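Local coordinates for thermostable monoacylglycerol lipase (Bacillus, PDB 4LHE), which hydrolyses the ester bond of monoacylglycerols, releasing a fatty acid and glycerol, and has the alpha/beta hydrolase fold, at residues 19-24 with 90-95; 33-38 with 94-99; 106-111 with 178-183; 219-224 with 235-240. All blocks are in the same frame, centred on the assembly; numbering follows the deposited sequence.

Interaction 1: 19-24 with 90-95; sequences GPVGVL and TIFVTG
Gly-22 O accepts the backbone N-H of Phe-92 at 2.9 Å in an almost straight bond, 173° at the hydrogen. The same residue donates in turn, Gly-22 N to Thr-90 O at 2.9 Å, so the glycine is held to its neighbour through both backbone polar atoms. Two residues on, Leu-24 repeats the pattern: its N bonds to Phe-92 O and its O receives Thr-94 N. At the start of the ladder the bond from Thr-90 N to Pro-20 O is weak. Gly-22 thus bonds to the residues before and after its partner Ile-91, and Leu-24 bonds to Phe-92 and Thr-94 round Val-93; this is the pattern of parallel pairing, and the short axes of 21-24 and 90-95 run 4.7 Å apart at 22°. These are neighbouring strands in the middle of the large sheet of the alpha/beta hydrolase fold; along its other edge, strand 21-26 pairs with strand 49-52. Val-21, Val-23, Thr-90 and Phe-92 share one face. There Val-21 CG1, set anti to the backbone N (chi1 -178°), meets the edge of the Phe-92 ring near its plane, 3.7 Å from CE2, while Phe-245 also meets that ring. Thr-90 lies alongside Val-21, and its hydroxyl is bonded to Ala-249 O. On the other face Leu-24 and Val-93 point the same way, CD2 of the leucine 4.0 Å from CG1 of the valine, under helices 70-87 and 98-109.

Interaction 2: 33-38 with 94-99; sequences PHSMRP and TGLSMG. With SO4 (sulfate ion), chain D.
Gly-95 to Gly-99 have the GxSxG sequence expected of a nucleophile elbow, ending strand 90-96 and starting helix 98-109; Ser-35 and Met-36, at the end of a turn before helix 37-45, pack against its strand side. Met-36 does most of the touching. Its chain is bent at chi2 and chi3 (-61° and -79°), which lays the thioether over the strand: CE sits 3.6 Å from Gly-95 CA, and SD comes within 3.8 Å of Leu-96 CB. Shortening the side chain to alanine removes SD and CE and would probably leave a gap over Gly-95 CA and Leu-96 CB. Beside it, Ser-35 OG lies 4.1 Å from Leu-96 CD2, a plain van der Waals approach; the hydroxyl has a weak bond to Thr-32 O. Past the leucine, Ser-97 OG donates to O4 of a sulfate ion at 2.8 Å, and Met-98 N makes a weaker bond to the same oxygen. Phe-29 N, Thr-30 N and His-226 NE2 also bind this ion, probably left from the crystallisation liquor. The positive phi of Ser-97 (51°) is the strained turn typical of the nucleophile elbow in alpha/beta hydrolases, where the serine is probably the nucleophile.

Interaction 3: 106-111 with 178-183; sequences LAEHHP and KAKLDR
Van der Waals packing carries this contact, and Glu-108 supplies nearly all of it from the side of helix 98-109. Its CG lies 3.1 Å from Lys-180 O, a close approach of a methylene to a carbonyl oxygen. Further out, OE1 rests 3.4 Å from Lys-180 CB, the two side chains crossing at about a right angle, and OE2 is 3.7 Å from Leu-181 CD2. With CG anti to its carbonyl carbon (chi1 -67°) and the chain extended beyond it, the glutamate reaches straight across to the backbone of 180-181. At its root, Glu-108 CB meets Arg-183 CB at 3.9 Å, and the backbone oxygen of Glu-108 also touches that methylene.

The two segments are the C-terminal end of helix 98-109, the helix that follows the nucleophile elbow in the alpha/beta hydrolase fold, and the turn in which helix 164-179 gives way to a short 3-10 segment. Ile-184, just beyond, adds apolar cover to Ala-107 and Glu-108.

Polar atoms come near without bonding. Glu-108 OE2 stands 3.3 Å from Leu-181 N, but the angle is too poor for a hydrogen bond, and it lies 3.2 Å from Lys-180 O, where both atoms are acceptors. An alanine in place of Glu-108 is likely to leave a gap against Lys-180 O and Leu-181 CD2 and keep little beyond the touch on Arg-183.

One salt bridge lies within 178-183: Arg-183 NH1 to Asp-182 OD2 at 2.8 Å, while the backbone bond from Arg-183 N to Lys-180 O closes the turn.

Interaction 4: 219-224 with 235-240; sequences VRLRNS and PMIIER
Met-236 is stretched out along its whole length, CG anti to the backbone N (chi1 171°) and the rest extended, and this straight chain carries its methyl from the helix across to the strand, where CE meets Val-219 CG1 tip to tip at 3.9 Å. Arg-240, one helical turn later, reaches the same valine by another path: its chain bends at chi2 and chi3, bringing the guanidinium group in from the opposite direction. Val-219 CG1 then lies over one face of that group, offset toward the rim, about 4.0 Å above the plane. The other methyl of the valine, CG2, comes to 3.4 Å from Arg-240 NH1; no hydrogen bond joins the arginine to 219-224. Arg-240 NH1 also makes a long, weak ion pair with Glu-217.

Leu-221 comes two residues on, on the same side of the strand. Its CD1 touches Ile-237 CD1 at 3.9 Å, the two side chains crossing at about a right angle, and its CD2 lies 4.1 Å from Met-236 SD. Each branch of the leucine thus has its own partner on the helix. Arg-220 turns away to the other side of the sheet, where it forms a salt bridge with Asp-194.

The axes of 219-221 and 235-240 run nearly antiparallel, at 160°, and 10.4 Å apart at closest approach. Ile-237 also rests on Leu-39 of helix 37-45. A last strand of the sheet covered by the C-terminal helix that follows it is typical of the alpha/beta hydrolase fold.

Overall arrangement
Interactions 1, 2 and 4 reach one central sheet, and interaction 3 joins helix ends beside it. Interaction 1 pairs two inner strands and shares Thr-94 and Gly-95 with interaction 2, their centres about 14 Å apart; the strand then runs into the elbow, which brings Ser-97 to the sulfate and to His-226, probably its triad partner. The helix leaving the elbow ends in interaction 3, about 20 Å from interaction 2 between centres, and Leu-24 CD2 of interaction 1 packs 3.6 Å from Leu-106 CD2 of interaction 3. Interaction 4, at the edge strand 216-221, touches interaction 2 through Ile-238 CD1, 3.8 Å from Pro-38 O.

Interaction 1: 19-24 with 90-95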
# COMPACT_ATOMS: atom_id res chain seq x y z
N GLY A 19 -13.54 17.26 4.95
CA GLY A 19 -12.92 18.57 4.88
C GLY A 19 -12.04 18.53 3.65
O GLY A 19 -11.94 17.50 2.98
N PRO A 20 -11.37 19.65 3.37
CA PRO A 20 -10.61 19.93 2.14
C PRO A 20 -9.26 19.23 2.12
O PRO A 20 -8.59 19.26 1.10
CB PRO A 20 -10.42 21.44 2.20
CG PRO A 20 -10.31 21.71 3.66
CD PRO A 20 -11.34 20.80 4.29
N VAL A 21 -8.86 18.62 3.23
CA VAL A 21 -7.68 17.76 3.21
C VAL A 21 -8.07 16.30 2.96
O VAL A 21 -8.99 15.78 3.61
CB VAL A 21 -6.89 17.87 4.52
CG1 VAL A 21 -5.64 17.01 4.42
CG2 VAL A 21 -6.50 19.32 4.77
N GLY A 22 -7.38 15.64 2.03
CA GLY A 22 -7.74 14.28 1.64
C GLY A 22 -6.66 13.25 1.92
O GLY A 22 -5.47 13.54 1.88
N VAL A 23 -7.09 12.03 2.24
CA VAL A 23 -6.15 10.93 2.37
C VAL A 23 -6.54 9.78 1.43
O VAL A 23 -7.65 9.25 1.51
CB VAL A 23 -6.05 10.40 3.82
CG1 VAL A 23 -4.92 9.40 3.90
CG2 VAL A 23 -5.77 11.53 4.79
N LEU A 24 -5.61 9.42 0.55
CA LEU A 24 -5.75 8.24 -0.30
C LEU A 24 -5.06 7.08 0.41
O LEU A 24 -3.89 7.21 0.81
CB LEU A 24 -5.04 8.49 -1.64
CG LEU A 24 -5.08 7.39 -2.68
CD1 LEU A 24 -6.49 7.20 -3.12
CD2 LEU A 24 -4.20 7.74 -3.89
N THR A 90 -5.61 19.60 -0.66
CA THR A 90 -4.41 19.03 -0.08
C THR A 90 -4.57 17.51 -0.13
O THR A 90 -5.63 16.98 0.21
CB THR A 90 -4.25 19.49 1.39
OG1 THR A 90 -4.35 20.92 1.46
CG2 THR A 90 -2.91 19.04 1.96
N ILE A 91 -3.53 16.81 -0.57
CA ILE A 91 -3.65 15.36 -0.69
C ILE A 91 -2.46 14.67 -0.02
O ILE A 91 -1.31 15.04 -0.27
CB ILE A 91 -3.77 14.94 -2.16
CG1 ILE A 91 -5.14 15.35 -2.72
CG2 ILE A 91 -3.56 13.48 -2.31
CD1 ILE A 91 -5.35 15.02 -4.18
N PHE A 92 -2.75 13.71 0.85
CA PHE A 92 -1.72 12.82 1.36
C PHE A 92 -1.99 11.40 0.89
O PHE A 92 -3.16 11.03 0.68
CB PHE A 92 -1.77 12.80 2.88
CG PHE A 92 -1.43 14.10 3.50
CD1 PHE A 92 -0.12 14.57 3.48
CD2 PHE A 92 -2.42 14.86 4.12
CE1 PHE A 92 0.20 15.80 4.07
CE2 PHE A 92 -2.10 16.07 4.71
CZ PHE A 92 -0.80 16.54 4.68
N VAL A 93 -0.94 10.61 0.74
CA VAL A 93 -1.09 9.23 0.30
C VAL A 93 -0.41 8.31 1.32
O VAL A 93 0.66 8.63 1.84
CB VAL A 93 -0.54 9.02 -1.13
CG1 VAL A 93 -0.88 7.62 -1.67
CG2 VAL A 93 -1.10 10.13 -2.09
N THR A 94 -1.07 7.20 1.65
CA THR A 94 -0.50 6.18 2.54
C THR A 94 -0.86 4.79 2.00
O THR A 94 -1.88 4.61 1.31
CB THR A 94 -0.97 6.34 3.99
OG1 THR A 94 -0.31 5.38 4.83
CG2 THR A 94 -2.50 6.13 4.12
N GLY A 95 -0.02 3.81 2.26
CA GLY A 95 -0.35 2.49 1.77
C GLY A 95 0.52 1.43 2.38
O GLY A 95 1.63 1.72 2.82

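Interaction 2: 33-38 with 94-99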
# COMPACT_ATOMS: atom_id res chain seq x y z
N PRO A 33 -9.19 -3.70 0.51
CA PRO A 33 -9.39 -2.57 1.43
C PRO A 33 -9.51 -2.93 2.91
O PRO A 33 -9.36 -2.05 3.76
CB PRO A 33 -10.73 -1.98 0.92
CG PRO A 33 -10.63 -2.15 -0.54
CD PRO A 33 -9.97 -3.51 -0.74
N HIS A 34 -9.77 -4.20 3.25
CA HIS A 34 -9.90 -4.56 4.67
C HIS A 34 -8.67 -4.16 5.50
O HIS A 34 -8.80 -3.61 6.60
CB HIS A 34 -10.21 -6.06 4.81
CG HIS A 34 -10.35 -6.53 6.23
ND1 HIS A 34 -11.42 -6.19 7.03
CD2 HIS A 34 -9.55 -7.33 6.98
CE1 HIS A 34 -11.28 -6.77 8.21
NE2 HIS A 34 -10.15 -7.46 8.21
N SER A 35 -7.47 -4.42 4.98
CA SER A 35 -6.24 -4.10 5.69
C SER A 35 -6.07 -2.59 5.97
O SER A 35 -5.38 -2.19 6.93
CB SER A 35 -5.03 -4.62 4.91
OG SER A 35 -4.84 -3.85 3.73
N MET A 36 -6.71 -1.75 5.16
CA MET A 36 -6.56 -0.29 5.34
C MET A 36 -7.76 0.39 5.99
O MET A 36 -7.67 1.55 6.36
CB MET A 36 -6.25 0.41 4.00
CG MET A 36 -4.99 -0.08 3.29
SD MET A 36 -3.48 0.16 4.24
CE MET A 36 -3.15 1.91 3.97
N ARG A 37 -8.88 -0.31 6.14
CA ARG A 37 -10.11 0.30 6.66
C ARG A 37 -10.02 0.93 8.06
O ARG A 37 -10.67 1.95 8.32
CB ARG A 37 -11.28 -0.69 6.58
CG ARG A 37 -12.63 -0.08 7.00
CD ARG A 37 -13.79 -1.06 6.85
NE ARG A 37 -13.64 -1.86 5.65
CZ ARG A 37 -14.15 -1.56 4.46
NH1 ARG A 37 -14.89 -0.47 4.31
NH2 ARG A 37 -13.92 -2.37 3.42
N PRO A 38 -9.26 0.32 8.99
CA PRO A 38 -9.28 1.00 10.30
C PRO A 38 -8.59 2.35 10.25
O PRO A 38 -9.00 3.27 10.96
CB PRO A 38 -8.51 0.04 11.21
CG PRO A 38 -8.77 -1.29 10.62
CD PRO A 38 -8.79 -1.07 9.11
N THR A 94 -1.07 7.20 1.65
CA THR A 94 -0.50 6.18 2.54
C THR A 94 -0.86 4.79 2.00
O THR A 94 -1.88 4.61 1.31
CB THR A 94 -0.97 6.34 3.99
OG1 THR A 94 -0.31 5.38 4.83
CG2 THR A 94 -2.50 6.13 4.12
N GLY A 95 -0.02 3.81 2.26
CA GLY A 95 -0.35 2.49 1.77
C GLY A 95 0.52 1.43 2.38
O GLY A 95 1.63 1.72 2.82
N LEU A 96 0.01 0.20 2.39
CA LEU A 96 0.72 -0.93 2.97
C LEU A 96 1.44 -1.78 1.92
O LEU A 96 0.84 -2.18 0.92
CB LEU A 96 -0.28 -1.81 3.72
CG LEU A 96 0.26 -3.12 4.28
CD1 LEU A 96 1.28 -2.85 5.39
CD2 LEU A 96 -0.91 -3.96 4.79
N SER A 97 2.72 -2.06 2.15
CA SER A 97 3.47 -2.97 1.29
C SER A 97 3.25 -2.46 -0.14
O SER A 97 3.34 -1.24 -0.36
CB SER A 97 3.02 -4.41 1.50
OG SER A 97 3.93 -5.30 0.86
N MET A 98 2.96 -3.34 -1.12
CA MET A 98 2.64 -2.85 -2.47
C MET A 98 1.84 -1.53 -2.54
O MET A 98 2.00 -0.73 -3.47
CB MET A 98 1.97 -3.89 -3.38
CG MET A 98 1.96 -3.45 -4.86
SD MET A 98 1.07 -4.47 -6.07
CE MET A 98 -0.62 -4.08 -5.64
N GLY A 99 0.98 -1.31 -1.56
CA GLY A 99 0.27 -0.03 -1.52
C GLY A 99 1.25 1.07 -1.20
O GLY A 99 1.06 2.24 -1.59
S SO4 D . 1.26 -7.28 0.57
O1 SO4 D . 0.41 -8.27 -0.08
O2 SO4 D . 0.50 -6.63 1.67
O3 SO4 D . 2.43 -7.94 1.14
O4 SO4 D . 1.69 -6.32 -0.44

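Interaction 3: 106-111 with 178-183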
# COMPACT_ATOMS: atom_id res chain seq x y z
N LEU A 106 3.04 7.15 -7.09
CA LEU A 106 2.16 8.28 -7.32
C LEU A 106 2.84 9.60 -6.96
O LEU A 106 2.62 10.62 -7.63
CB LEU A 106 0.88 8.12 -6.50
CG LEU A 106 -0.43 8.39 -7.21
CD1 LEU A 106 -0.75 7.25 -8.15
CD2 LEU A 106 -1.54 8.56 -6.19
N ALA A 107 3.66 9.58 -5.91
CA ALA A 107 4.40 10.77 -5.51
C ALA A 107 5.39 11.15 -6.62
O ALA A 107 5.60 12.34 -6.91
CB ALA A 107 5.11 10.53 -4.17
N GLU A 108 5.99 10.14 -7.25
CA GLU A 108 6.89 10.35 -8.39
C GLU A 108 6.22 11.02 -9.59
O GLU A 108 6.87 11.72 -10.38
CB GLU A 108 7.52 9.02 -8.82
CG GLU A 108 8.47 8.45 -7.79
CD GLU A 108 8.78 7.00 -8.01
OE1 GLU A 108 8.27 6.41 -8.98
OE2 GLU A 108 9.55 6.44 -7.21
N HIS A 109 4.91 10.80 -9.74
CA HIS A 109 4.19 11.31 -10.90
C HIS A 109 3.40 12.58 -10.62
O HIS A 109 3.03 13.30 -11.55
CB HIS A 109 3.27 10.23 -11.48
CG HIS A 109 3.99 9.14 -12.21
ND1 HIS A 109 4.98 8.38 -11.63
CD2 HIS A 109 3.87 8.69 -13.49
CE1 HIS A 109 5.44 7.50 -12.51
NE2 HIS A 109 4.78 7.68 -13.65
N HIS A 110 3.15 12.86 -9.34
CA HIS A 110 2.41 14.06 -8.94
C HIS A 110 3.05 14.76 -7.72
O HIS A 110 2.64 14.53 -6.58
CB HIS A 110 0.95 13.71 -8.54
CG HIS A 110 0.16 12.96 -9.57
ND1 HIS A 110 -0.51 13.59 -10.60
CD2 HIS A 110 -0.12 11.64 -9.70
CE1 HIS A 110 -1.14 12.68 -11.33
NE2 HIS A 110 -0.92 11.49 -10.81
N PRO A 111 4.07 15.62 -7.94
CA PRO A 111 4.53 16.35 -6.74
C PRO A 111 3.60 17.46 -6.18
O PRO A 111 4.01 18.21 -5.30
CB PRO A 111 5.90 16.92 -7.17
CG PRO A 111 5.99 16.69 -8.66
CD PRO A 111 5.12 15.51 -8.96
N LYS A 178 11.45 2.13 -7.71
CA LYS A 178 12.75 2.35 -7.09
C LYS A 178 13.64 3.25 -7.96
O LYS A 178 14.34 4.13 -7.45
CB LYS A 178 13.43 1.01 -6.87
CG LYS A 178 14.82 1.11 -6.29
CD LYS A 178 15.44 -0.27 -6.28
CE LYS A 178 16.74 -0.32 -5.53
NZ LYS A 178 17.01 -1.72 -5.07
N ALA A 179 13.61 3.02 -9.27
CA ALA A 179 14.41 3.80 -10.21
C ALA A 179 14.11 5.29 -10.11
O ALA A 179 15.01 6.13 -10.27
CB ALA A 179 14.17 3.31 -11.64
N LYS A 180 12.86 5.62 -9.82
CA LYS A 180 12.42 7.00 -9.88
C LYS A 180 12.20 7.66 -8.52
O LYS A 180 11.48 8.65 -8.45
CB LYS A 180 11.14 7.11 -10.70
CG LYS A 180 11.28 6.70 -12.16
CD LYS A 180 12.02 7.76 -12.95
CE LYS A 180 13.39 7.26 -13.42
NZ LYS A 180 13.34 6.61 -14.76
N LEU A 181 12.81 7.14 -7.45
CA LEU A 181 12.65 7.71 -6.10
C LEU A 181 13.00 9.20 -6.03
O LEU A 181 12.30 9.99 -5.38
CB LEU A 181 13.46 6.92 -5.07
CG LEU A 181 12.87 5.55 -4.73
CD1 LEU A 181 13.73 4.75 -3.77
CD2 LEU A 181 11.45 5.71 -4.17
N ASP A 182 14.06 9.57 -6.73
CA ASP A 182 14.54 10.95 -6.80
C ASP A 182 13.48 11.96 -7.25
O ASP A 182 13.60 13.16 -6.99
CB ASP A 182 15.74 11.00 -7.75
CG ASP A 182 15.44 10.36 -9.09
OD1 ASP A 182 15.62 9.12 -9.22
OD2 ASP A 182 14.99 11.09 -10.00
N ARG A 183 12.44 11.48 -7.93
CA ARG A 183 11.32 12.33 -8.35
C ARG A 183 10.46 12.80 -7.17
O ARG A 183 9.69 13.76 -7.29
CB ARG A 183 10.42 11.59 -9.35
CG ARG A 183 11.14 10.90 -10.52
CD ARG A 183 11.38 11.84 -11.71
NE ARG A 183 11.77 11.12 -12.93
CZ ARG A 183 13.03 10.96 -13.36
NH1 ARG A 183 14.04 11.47 -12.65
NH2 ARG A 183 13.29 10.30 -14.48

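Interaction 4: 219-224 with 235-240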
# COMPACT_ATOMS: atom_id res chain seq x y z
N VAL A 219 10.10 5.60 11.08
CA VAL A 219 9.50 5.21 12.34
C VAL A 219 9.43 3.69 12.45
O VAL A 219 8.82 3.01 11.60
CB VAL A 219 8.12 5.89 12.55
CG1 VAL A 219 7.43 5.38 13.80
CG2 VAL A 219 8.30 7.40 12.63
N ARG A 220 10.08 3.16 13.49
CA ARG A 220 10.13 1.72 13.73
C ARG A 220 8.92 1.22 14.52
O ARG A 220 8.51 1.83 15.52
CB ARG A 220 11.43 1.33 14.44
CG ARG A 220 12.70 1.66 13.65
CD ARG A 220 13.72 0.53 13.76
NE ARG A 220 14.31 0.21 12.46
CZ ARG A 220 13.95 -0.81 11.67
NH1 ARG A 220 12.98 -1.64 12.05
NH2 ARG A 220 14.56 -1.00 10.50
N LEU A 221 8.32 0.13 14.03
CA LEU A 221 7.17 -0.49 14.66
C LEU A 221 7.65 -1.76 15.34
O LEU A 221 8.06 -2.72 14.68
CB LEU A 221 6.10 -0.80 13.62
CG LEU A 221 5.55 0.41 12.85
CD1 LEU A 221 4.54 -0.01 11.76
CD2 LEU A 221 4.91 1.41 13.83
N ARG A 222 7.58 -1.78 16.67
CA ARG A 222 8.24 -2.82 17.45
C ARG A 222 7.39 -4.04 17.81
O ARG A 222 7.94 -5.10 18.15
CB ARG A 222 8.85 -2.22 18.73
CG ARG A 222 10.36 -2.09 18.67
CD ARG A 222 10.88 -0.65 18.76
NE ARG A 222 12.21 -0.58 18.17
CZ ARG A 222 13.07 0.42 18.30
NH1 ARG A 222 12.76 1.49 19.02
NH2 ARG A 222 14.25 0.35 17.70
N ASN A 223 6.07 -3.91 17.71
CA ASN A 223 5.17 -5.00 18.10
C ASN A 223 4.31 -5.50 16.93
O ASN A 223 3.19 -5.96 17.14
CB ASN A 223 4.27 -4.56 19.26
CG ASN A 223 3.74 -5.74 20.08
OD1 ASN A 223 4.23 -6.87 19.97
ND2 ASN A 223 2.72 -5.47 20.90
N SER A 224 4.83 -5.42 15.71
CA SER A 224 4.04 -5.79 14.54
C SER A 224 4.85 -6.56 13.53
O SER A 224 6.04 -6.30 13.36
CB SER A 224 3.49 -4.54 13.84
OG SER A 224 2.57 -3.86 14.66
N PRO A 235 -2.79 1.47 16.45
CA PRO A 235 -3.09 2.81 16.98
C PRO A 235 -1.91 3.78 16.85
O PRO A 235 -2.11 4.98 16.61
CB PRO A 235 -3.39 2.54 18.46
CG PRO A 235 -3.69 1.06 18.54
CD PRO A 235 -2.84 0.44 17.50
N MET A 236 -0.69 3.27 16.99
CA MET A 236 0.50 4.09 16.80
C MET A 236 0.61 4.62 15.35
O MET A 236 0.89 5.80 15.12
CB MET A 236 1.75 3.30 17.21
CG MET A 236 3.05 3.99 16.86
SD MET A 236 4.53 3.20 17.51
CE MET A 236 5.72 4.52 17.20
N ILE A 237 0.35 3.75 14.38
CA ILE A 237 0.32 4.20 12.98
C ILE A 237 -0.71 5.29 12.74
O ILE A 237 -0.44 6.27 12.04
CB ILE A 237 0.01 3.03 12.03
CG1 ILE A 237 1.10 1.95 12.14
CG2 ILE A 237 -0.11 3.53 10.58
CD1 ILE A 237 0.76 0.66 11.33
N ILE A 238 -1.90 5.12 13.31
CA ILE A 238 -2.97 6.09 13.14
C ILE A 238 -2.62 7.45 13.79
O ILE A 238 -2.79 8.50 13.16
CB ILE A 238 -4.32 5.54 13.66
CG1 ILE A 238 -4.89 4.50 12.67
CG2 ILE A 238 -5.31 6.67 13.89
CD1 ILE A 238 -6.00 3.58 13.26
N GLU A 239 -2.13 7.41 15.02
CA GLU A 239 -1.84 8.62 15.79
C GLU A 239 -0.64 9.40 15.22
O GLU A 239 -0.67 10.63 15.14
CB GLU A 239 -1.64 8.23 17.28
CG GLU A 239 -1.09 9.31 18.20
CD GLU A 239 -0.95 8.82 19.66
OE1 GLU A 239 -1.05 7.59 19.91
OE2 GLU A 239 -0.75 9.68 20.56
N ARG A 240 0.40 8.68 14.79
CA ARG A 240 1.55 9.34 14.18
C ARG A 240 1.23 9.91 12.80
O ARG A 240 1.78 10.94 12.41
CB ARG A 240 2.75 8.39 14.10
CG ARG A 240 3.42 8.13 15.44
CD ARG A 240 4.35 9.28 15.84
NE ARG A 240 5.63 8.76 16.32
CZ ARG A 240 6.79 9.00 15.72
NH1 ARG A 240 6.83 9.78 14.64
NH2 ARG A 240 7.91 8.48 16.21